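Local structure of N-deoxyribosyltransferase (Bacillus psychrosaccharolyticus, 6EVS) at residues S113-F118 and L132-Y137; F70-D75 and F99-E104. The protein catalyses the transfer of 2'-deoxyribose between nucleobases and can serve as a biocatalyst for making modified nucleosides. All coordinates share one frame; numbering follows the deposited sequence.

Interaction 1: S113-F118 and L132-Y137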
ATOM      1  N   SER A 113      -4.918   0.288 -17.368  1.00 28.00           N
ATOM      2  CA  SER A 113      -4.872   0.882 -16.032  1.00 34.92           C
ATOM      3  C   SER A 113      -5.854   2.020 -15.844  1.00 39.17           C
ATOM      4  O   SER A 113      -5.889   2.603 -14.758  1.00 41.86           O
ATOM      5  CB  SER A 113      -3.484   1.481 -15.732  1.00 32.15           C
ATOM      6  OG  SER A 113      -2.428   0.661 -16.134  1.00 50.65           O
ATOM      7  N   LEU A 114      -6.542   2.443 -16.892  1.00 30.79           N
ATOM      8  CA  LEU A 114      -7.365   3.632 -16.780  1.00 25.88           C
ATOM      9  C   LEU A 114      -8.771   3.214 -16.400  1.00 28.47           C
ATOM     10  O   LEU A 114      -9.182   2.076 -16.635  1.00 29.00           O
ATOM     11  CB  LEU A 114      -7.365   4.440 -18.088  1.00 33.55           C
ATOM     12  CG  LEU A 114      -7.914   3.892 -19.389  1.00 41.44           C
ATOM     13  CD1 LEU A 114      -9.431   4.074 -19.470  1.00 38.38           C
ATOM     14  CD2 LEU A 114      -7.214   4.582 -20.586  1.00 32.63           C
ATOM     15  N   HIS A 115      -9.496   4.130 -15.774  1.00 28.40           N
ATOM     16  CA  HIS A 115     -10.890   3.858 -15.454  1.00 28.07           C
ATOM     17  C   HIS A 115     -11.845   4.511 -16.442  1.00 33.36           C
ATOM     18  O   HIS A 115     -12.927   3.976 -16.691  1.00 34.90           O
ATOM     19  CB  HIS A 115     -11.221   4.354 -14.036  1.00 25.69           C
ATOM     20  CG  HIS A 115     -12.608   4.001 -13.603  1.00 28.29           C
ATOM     21  ND1 HIS A 115     -12.996   2.707 -13.342  1.00 32.24           N
ATOM     22  CD2 HIS A 115     -13.709   4.769 -13.423  1.00 33.39           C
ATOM     23  CE1 HIS A 115     -14.274   2.694 -12.994  1.00 33.79           C
ATOM     24  NE2 HIS A 115     -14.730   3.934 -13.031  1.00 33.68           N
ATOM     25  N   ALA A 116     -11.474   5.668 -16.992  1.00 30.61           N
ATOM     26  CA  ALA A 116     -12.321   6.356 -17.953  1.00 31.44           C
ATOM     27  C   ALA A 116     -11.440   7.012 -19.008  1.00 30.15           C
ATOM     28  O   ALA A 116     -10.398   7.595 -18.692  1.00 31.75           O
ATOM     29  CB  ALA A 116     -13.222   7.391 -17.266  1.00 29.45           C
ATOM     30  N   TYR A 117     -11.849   6.880 -20.264  1.00 31.96           N
ATOM     31  CA  TYR A 117     -11.090   7.372 -21.403  1.00 33.15           C
ATOM     32  C   TYR A 117     -11.961   8.333 -22.199  1.00 41.86           C
ATOM     33  O   TYR A 117     -13.124   8.022 -22.494  1.00 36.09           O
ATOM     34  CB  TYR A 117     -10.628   6.205 -22.285  1.00 36.29           C
ATOM     35  CG  TYR A 117      -9.953   6.636 -23.574  1.00 42.31           C
ATOM     36  CD1 TYR A 117     -10.632   6.586 -24.796  1.00 44.94           C
ATOM     37  CD2 TYR A 117      -8.643   7.100 -23.569  1.00 45.65           C
ATOM     38  CE1 TYR A 117     -10.013   6.981 -25.977  1.00 48.89           C
ATOM     39  CE2 TYR A 117      -8.017   7.506 -24.744  1.00 50.27           C
ATOM     40  CZ  TYR A 117      -8.708   7.439 -25.946  1.00 54.68           C
ATOM     41  OH  TYR A 117      -8.103   7.831 -27.122  1.00 55.29           O
ATOM     42  N   PHE A 118     -11.391   9.489 -22.556  1.00 36.36           N
ATOM     43  CA  PHE A 118     -12.101  10.562 -23.244  1.00 39.12           C
ATOM     44  C   PHE A 118     -11.325  11.031 -24.470  1.00 43.15           C
ATOM     45  O   PHE A 118     -10.089  11.099 -24.449  1.00 41.92           O
ATOM     46  CB  PHE A 118     -12.324  11.762 -22.309  1.00 36.42           C
ATOM     47  CG  PHE A 118     -13.054  11.411 -21.054  1.00 34.98           C
ATOM     48  CD1 PHE A 118     -12.359  11.094 -19.895  1.00 41.80           C
ATOM     49  CD2 PHE A 118     -14.442  11.358 -21.047  1.00 42.05           C
ATOM     50  CE1 PHE A 118     -13.042  10.756 -18.737  1.00 40.61           C
ATOM     51  CE2 PHE A 118     -15.126  11.017 -19.898  1.00 37.51           C
ATOM     52  CZ  PHE A 118     -14.429  10.712 -18.755  1.00 32.92           C
ATOM     53  N   LEU A 132     -18.652   7.782 -10.819  1.00 36.05           N
ATOM     54  CA  LEU A 132     -17.447   7.278 -11.468  1.00 32.08           C
ATOM     55  C   LEU A 132     -17.715   6.019 -12.304  1.00 30.62           C
ATOM     56  O   LEU A 132     -17.118   4.966 -12.067  1.00 30.88           O
ATOM     57  CB  LEU A 132     -16.372   7.024 -10.421  1.00 35.05           C
ATOM     58  CG  LEU A 132     -14.909   6.896 -10.824  1.00 41.41           C
ATOM     59  CD1 LEU A 132     -14.208   8.244 -10.666  1.00 40.11           C
ATOM     60  CD2 LEU A 132     -14.203   5.832  -9.992  1.00 39.19           C
ATOM     61  N   PRO A 133     -18.592   6.099 -13.300  1.00 32.68           N
ATOM     62  CA  PRO A 133     -18.856   4.916 -14.114  1.00 34.46           C
ATOM     63  C   PRO A 133     -17.635   4.559 -14.945  1.00 39.07           C
ATOM     64  O   PRO A 133     -16.784   5.403 -15.256  1.00 36.08           O
ATOM     65  CB  PRO A 133     -20.042   5.339 -14.984  1.00 35.76           C
ATOM     66  CG  PRO A 133     -19.946   6.810 -15.063  1.00 35.93           C
ATOM     67  CD  PRO A 133     -19.345   7.274 -13.779  1.00 35.65           C
ATOM     68  N   ILE A 134     -17.518   3.273 -15.257  1.00 34.51           N
ATOM     69  CA  ILE A 134     -16.380   2.821 -16.042  1.00 38.52           C
ATOM     70  C   ILE A 134     -16.585   3.253 -17.488  1.00 39.07           C
ATOM     71  O   ILE A 134     -17.710   3.246 -18.000  1.00 34.46           O
ATOM     72  CB  ILE A 134     -16.206   1.296 -15.892  1.00 40.69           C
ATOM     73  CG1 ILE A 134     -14.855   0.829 -16.450  1.00 39.70           C
ATOM     74  CG2 ILE A 134     -17.386   0.521 -16.452  1.00 38.62           C
ATOM     75  CD1 ILE A 134     -14.629  -0.665 -16.296  1.00 43.16           C
ATOM     76  N   LYS A 135     -15.511   3.685 -18.144  1.00 32.79           N
ATOM     77  CA  LYS A 135     -15.587   4.175 -19.526  1.00 33.92           C
ATOM     78  C   LYS A 135     -14.318   3.714 -20.218  1.00 39.70           C
ATOM     79  O   LYS A 135     -13.364   4.483 -20.387  1.00 38.66           O
ATOM     80  CB  LYS A 135     -15.740   5.696 -19.557  1.00 37.66           C
ATOM     81  CG  LYS A 135     -16.324   6.269 -20.833  1.00 48.25           C
ATOM     82  CD  LYS A 135     -16.651   7.757 -20.660  1.00 57.03           C
ATOM     83  CE  LYS A 135     -18.087   8.083 -21.110  1.00 68.65           C
ATOM     84  NZ  LYS A 135     -19.123   7.930 -20.025  1.00 68.63           N
ATOM     85  N   PRO A 136     -14.249   2.443 -20.586  1.00 39.76           N
ATOM     86  CA  PRO A 136     -12.964   1.846 -20.950  1.00 40.14           C
ATOM     87  C   PRO A 136     -12.501   2.238 -22.347  1.00 43.01           C
ATOM     88  O   PRO A 136     -13.274   2.660 -23.209  1.00 41.45           O
ATOM     89  CB  PRO A 136     -13.238   0.341 -20.865  1.00 45.16           C
ATOM     90  CG  PRO A 136     -14.702   0.211 -21.125  1.00 41.19           C
ATOM     91  CD  PRO A 136     -15.353   1.467 -20.619  1.00 37.59           C
ATOM     92  N   TYR A 137     -11.190   2.098 -22.534  1.00 40.42           N
ATOM     93  CA  TYR A 137     -10.546   2.255 -23.828  1.00 41.17           C
ATOM     94  C   TYR A 137     -10.861   1.046 -24.705  1.00 48.30           C
ATOM     95  O   TYR A 137     -10.521  -0.087 -24.352  1.00 61.88           O
ATOM     96  CB  TYR A 137      -9.044   2.393 -23.612  1.00 43.36           C
ATOM     97  CG  TYR A 137      -8.158   2.434 -24.856  1.00 43.16           C
ATOM     98  CD1 TYR A 137      -7.750   3.647 -25.396  1.00 45.25           C
ATOM     99  CD2 TYR A 137      -7.656   1.268 -25.416  1.00 44.79           C
ATOM    100  CE1 TYR A 137      -6.912   3.692 -26.478  1.00 51.90           C
ATOM    101  CE2 TYR A 137      -6.820   1.305 -26.507  1.00 53.27           C
ATOM    102  CZ  TYR A 137      -6.451   2.523 -27.032  1.00 56.03           C
ATOM    103  OH  TYR A 137      -5.613   2.581 -28.120  1.00 67.13           O
TER

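Interaction 2: F70-D75 and F99-E104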
ATOM      1  N   PHE A  70      -6.144  12.862 -13.505  1.00 24.55           N
ATOM      2  CA  PHE A  70      -6.620  13.108 -14.868  1.00 25.87           C
ATOM      3  C   PHE A  70      -5.402  13.370 -15.741  1.00 33.02           C
ATOM      4  O   PHE A  70      -4.691  14.355 -15.530  1.00 28.98           O
ATOM      5  CB  PHE A  70      -7.582  14.298 -14.887  1.00 27.26           C
ATOM      6  CG  PHE A  70      -8.293  14.496 -16.208  1.00 30.49           C
ATOM      7  CD1 PHE A  70      -9.629  14.143 -16.356  1.00 36.70           C
ATOM      8  CD2 PHE A  70      -7.625  15.054 -17.295  1.00 33.44           C
ATOM      9  CE1 PHE A  70     -10.278  14.318 -17.572  1.00 42.19           C
ATOM     10  CE2 PHE A  70      -8.277  15.231 -18.510  1.00 37.55           C
ATOM     11  CZ  PHE A  70      -9.604  14.867 -18.641  1.00 41.01           C
ATOM     12  N   GLY A  71      -5.153  12.491 -16.707  1.00 29.94           N
ATOM     13  CA  GLY A  71      -3.949  12.547 -17.518  1.00 28.97           C
ATOM     14  C   GLY A  71      -4.265  13.015 -18.926  1.00 29.64           C
ATOM     15  O   GLY A  71      -5.382  12.826 -19.420  1.00 31.49           O
ATOM     16  N   ILE A  72      -3.279  13.641 -19.573  1.00 30.44           N
ATOM     17  CA  ILE A  72      -3.377  14.006 -20.984  1.00 32.79           C
ATOM     18  C   ILE A  72      -2.227  13.327 -21.720  1.00 35.65           C
ATOM     19  O   ILE A  72      -1.054  13.570 -21.410  1.00 34.86           O
ATOM     20  CB  ILE A  72      -3.343  15.529 -21.191  1.00 37.30           C
ATOM     21  CG1 ILE A  72      -4.483  16.194 -20.415  1.00 41.81           C
ATOM     22  CG2 ILE A  72      -3.382  15.874 -22.708  1.00 37.27           C
ATOM     23  CD1 ILE A  72      -4.405  17.712 -20.390  1.00 44.31           C
ATOM     24  N   ILE A  73      -2.559  12.431 -22.643  1.00 60.66           N
ATOM     25  CA  ILE A  73      -1.559  11.700 -23.404  1.00 62.93           C
ATOM     26  C   ILE A  73      -1.861  11.948 -24.867  1.00 65.61           C
ATOM     27  O   ILE A  73      -2.974  11.664 -25.328  1.00 65.70           O
ATOM     28  CB  ILE A  73      -1.566  10.196 -23.078  1.00 65.23           C
ATOM     29  CG1 ILE A  73      -1.003   9.937 -21.676  1.00 61.24           C
ATOM     30  CG2 ILE A  73      -0.778   9.419 -24.131  1.00 72.35           C
ATOM     31  CD1 ILE A  73       0.488  10.053 -21.569  1.00 62.18           C
ATOM     32  N   GLY A  74      -0.893  12.505 -25.582  1.00 68.22           N
ATOM     33  CA  GLY A  74      -1.070  12.829 -26.984  1.00 71.68           C
ATOM     34  C   GLY A  74       0.100  12.338 -27.815  1.00 82.21           C
ATOM     35  O   GLY A  74       0.651  11.257 -27.593  1.00 85.30           O
ATOM     36  N   ASP A  75       0.472  13.167 -28.783  1.00 79.26           N
ATOM     37  CA  ASP A  75       1.495  12.889 -29.790  1.00 84.26           C
ATOM     38  C   ASP A  75       2.844  13.454 -29.379  1.00 86.67           C
ATOM     39  O   ASP A  75       3.544  14.056 -30.188  1.00 90.02           O
ATOM     40  CB  ASP A  75       1.059  13.481 -31.123  1.00 88.66           C
ATOM     41  CG  ASP A  75       0.709  12.434 -32.137  1.00 95.22           C
ATOM     42  OD1 ASP A  75       0.949  11.248 -31.842  1.00 96.27           O
ATOM     43  OD2 ASP A  75       0.221  12.791 -33.237  1.00 95.46           O
ATOM     44  N   PHE A  99      -7.313  11.653 -21.215  1.00 37.33           N
ATOM     45  CA  PHE A  99      -7.782  12.398 -22.366  1.00 37.03           C
ATOM     46  C   PHE A  99      -6.699  12.340 -23.436  1.00 36.27           C
ATOM     47  O   PHE A  99      -5.535  12.645 -23.163  1.00 38.35           O
ATOM     48  CB  PHE A  99      -8.106  13.856 -21.996  1.00 35.16           C
ATOM     49  CG  PHE A  99      -8.626  14.670 -23.160  1.00 43.35           C
ATOM     50  CD1 PHE A  99      -7.760  15.385 -23.957  1.00 42.83           C
ATOM     51  CD2 PHE A  99      -9.982  14.708 -23.452  1.00 51.59           C
ATOM     52  CE1 PHE A  99      -8.232  16.119 -25.041  1.00 45.98           C
ATOM     53  CE2 PHE A  99     -10.460  15.445 -24.533  1.00 47.89           C
ATOM     54  CZ  PHE A  99      -9.587  16.151 -25.319  1.00 45.80           C
ATOM     55  N   SER A 100      -7.066  11.939 -24.646  1.00 38.17           N
ATOM     56  CA  SER A 100      -6.066  11.900 -25.718  1.00 39.96           C
ATOM     57  C   SER A 100      -6.460  12.876 -26.817  1.00 42.52           C
ATOM     58  O   SER A 100      -7.490  12.666 -27.485  1.00 46.46           O
ATOM     59  CB  SER A 100      -5.900  10.480 -26.280  1.00 51.12           C
ATOM     60  OG  SER A 100      -5.007  10.441 -27.388  1.00 54.04           O
ATOM     61  N   PRO A 101      -5.698  13.950 -27.032  1.00 49.89           N
ATOM     62  CA  PRO A 101      -6.058  14.910 -28.096  1.00 52.92           C
ATOM     63  C   PRO A 101      -5.965  14.328 -29.500  1.00 61.35           C
ATOM     64  O   PRO A 101      -6.541  14.907 -30.432  1.00 61.93           O
ATOM     65  CB  PRO A 101      -5.043  16.055 -27.903  1.00 52.91           C
ATOM     66  CG  PRO A 101      -4.496  15.879 -26.506  1.00 58.98           C
ATOM     67  CD  PRO A 101      -4.535  14.399 -26.242  1.00 52.48           C
ATOM     68  N   THR A 102      -5.268  13.205 -29.679  1.00 64.97           N
ATOM     69  CA  THR A 102      -5.018  12.638 -31.003  1.00 66.23           C
ATOM     70  C   THR A 102      -5.860  11.414 -31.321  1.00 61.49           C
ATOM     71  O   THR A 102      -6.098  11.138 -32.494  1.00 68.67           O
ATOM     72  CB  THR A 102      -3.539  12.253 -31.139  1.00 71.72           C
ATOM     73  OG1 THR A 102      -3.308  10.999 -30.479  1.00 68.43           O
ATOM     74  CG2 THR A 102      -2.658  13.311 -30.496  1.00 77.58           C
ATOM     75  N   GLY A 103      -6.299  10.662 -30.313  1.00 59.18           N
ATOM     76  CA  GLY A 103      -7.006   9.425 -30.567  1.00 63.86           C
ATOM     77  C   GLY A 103      -6.151   8.308 -31.121  1.00 68.65           C
ATOM     78  O   GLY A 103      -6.690   7.361 -31.697  1.00 78.05           O
ATOM     79  N   GLU A 104      -4.832   8.382 -30.959  1.00 68.94           N
ATOM     80  CA  GLU A 104      -3.944   7.350 -31.472  1.00 71.29           C
ATOM     81  C   GLU A 104      -3.895   6.152 -30.526  1.00 67.99           C
ATOM     82  O   GLU A 104      -4.543   6.127 -29.476  1.00 64.22           O
ATOM     83  CB  GLU A 104      -2.552   7.919 -31.694  1.00 78.62           C
ATOM     84  CG  GLU A 104      -2.455   8.707 -32.960  1.00 91.34           C
ATOM     85  CD  GLU A 104      -1.189   9.507 -33.019  1.00102.55           C
ATOM     86  OE1 GLU A 104      -0.196   9.065 -32.405  1.00105.35           O
ATOM     87  OE2 GLU A 104      -1.180  10.564 -33.684  1.00110.18           O
TER

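Interaction 1: S113-F118 and L132-Y137
His-115 and Leu-132 meet through a side chain and a backbone carbonyl: NE2 of His-115 donates to O of Leu-132 over 2.8 Å, nearly straight at 165°. The oxygen lies close to the imidazole plane, whereas the nitrogen stands well above the carbonyl plane. Histidine suits the place because its flat ring offers an N-H at the rim and a face for packing; CA of Ile-134 sits over that face, 4.0 Å from the ring centroid, in a CH-pi contact. With CG anti to the backbone N (chi1 -175°), the ring of His-115 puts its edge at the Leu-132 carbonyl and one face under Ile-134. Asn-58 of the second subunit packs on His-115 and Ile-134.

Two backbone bonds flank Ala-116. N of Lys-135 gives to O of His-115 at 3.0 Å, and N of Tyr-117 gives to O of Lys-135 at 2.8 Å, the latter more bent. The small methyl of Ala-116 lets the chains come close, CB lying 3.8 Å from CB of Lys-135. The aliphatic part of that lysine runs on across Phe-118, its CD touching CE2 of the ring.

Tyr-137 turns its edge to Tyr-117 in a T-shaped pair, planes 81° apart, with CD1 of Tyr-137 centred over the Tyr-117 face. Leu-114 reaches CB of Tyr-137 through CD2, and the Tyr-117 hydroxyl is hydrogen-bonded to OE2 of Glu-119.

Segment 132-137 crosses 113-118 nearly at a right angle and meets strand 116-118, outermost within this chain, at a single bridge; Phe-118 packs on helix 121-126, and strand 96-99 supplies backbone bonds.

Interaction 2: F70-D75 and F99-E104
Gly-71 and Phe-99 are joined by the first of two backbone hydrogen bonds between parallel strands: N of Phe-99 donates to O of Gly-71 at 2.9 Å, and N of Ile-73 returns a bond to O of Phe-99 at 3.0 Å. Phe-99 thus binds the residues before and after Ile-72, its bridge partner. The carbonyl of Phe-99 also takes a CA-H...O contact from Ile-72.

Side-chain hydroxyls continue the polar network where the strands end. OG of Ser-100, anti to its own N (chi1 176°), is carried to O of Ile-73 and donates to it at 3.1 Å; Ser-100 OG in turn accepts from N of Gly-103 in an ST motif. A serine hydroxyl can give and accept at once, and here it fastens the turn to the chain just past the end of strand 68-72. Thr-102 OG1 likewise accepts from N of Glu-104, forming an ST turn.

Apolar contacts accompany these bonds. Phe-70 and Phe-99 lie side by side, with CE2 of Phe-70 3.8 Å from CB of Phe-99. CG2 of Ile-72 meets CG of Pro-101 at 4.0 Å, the branched isoleucine suiting an extended strand. Gly-74, lacking a side chain, lets CD of Pro-101 and CG2 of Thr-102 approach its CA.

At the exposed end two acids come together, Asp-75 OD1 lying 2.5 Å from Glu-104 OE1, so one carboxyl group probably holds a proton.

Adjacent strands 68-72 and 96-99 belong to a five-stranded parallel sheet of order 2-1-3-4-5, with helices between strands. This is a flavodoxin-like alpha/beta fold, as in other nucleoside 2-deoxyribosyltransferases, and the contact lies where both strands run out into loops.

In the fold
From the N terminus, the chain first lays down strands 3-7 and 32-34, then enters interaction 2 at 70-75. Helix 80-91 follows, then strand 96-99, whose last residue begins 99-104, closing a parallel crossover between neighbouring strands. After helix 108-111 the chain reaches 113-118, and helix 121-126 leads round to 132-137, which closes interaction 1. The two closures follow in series, neither nesting nor crossing. They meet where Phe-118 O probably accepts a hydrogen bond from Ser-100 N and the Tyr-117 hydroxyl packs on Ser-100 CB. Together they tie the middle of the sheet, through strand 96-99, to outermost strand 116-118 and the C-terminal segment.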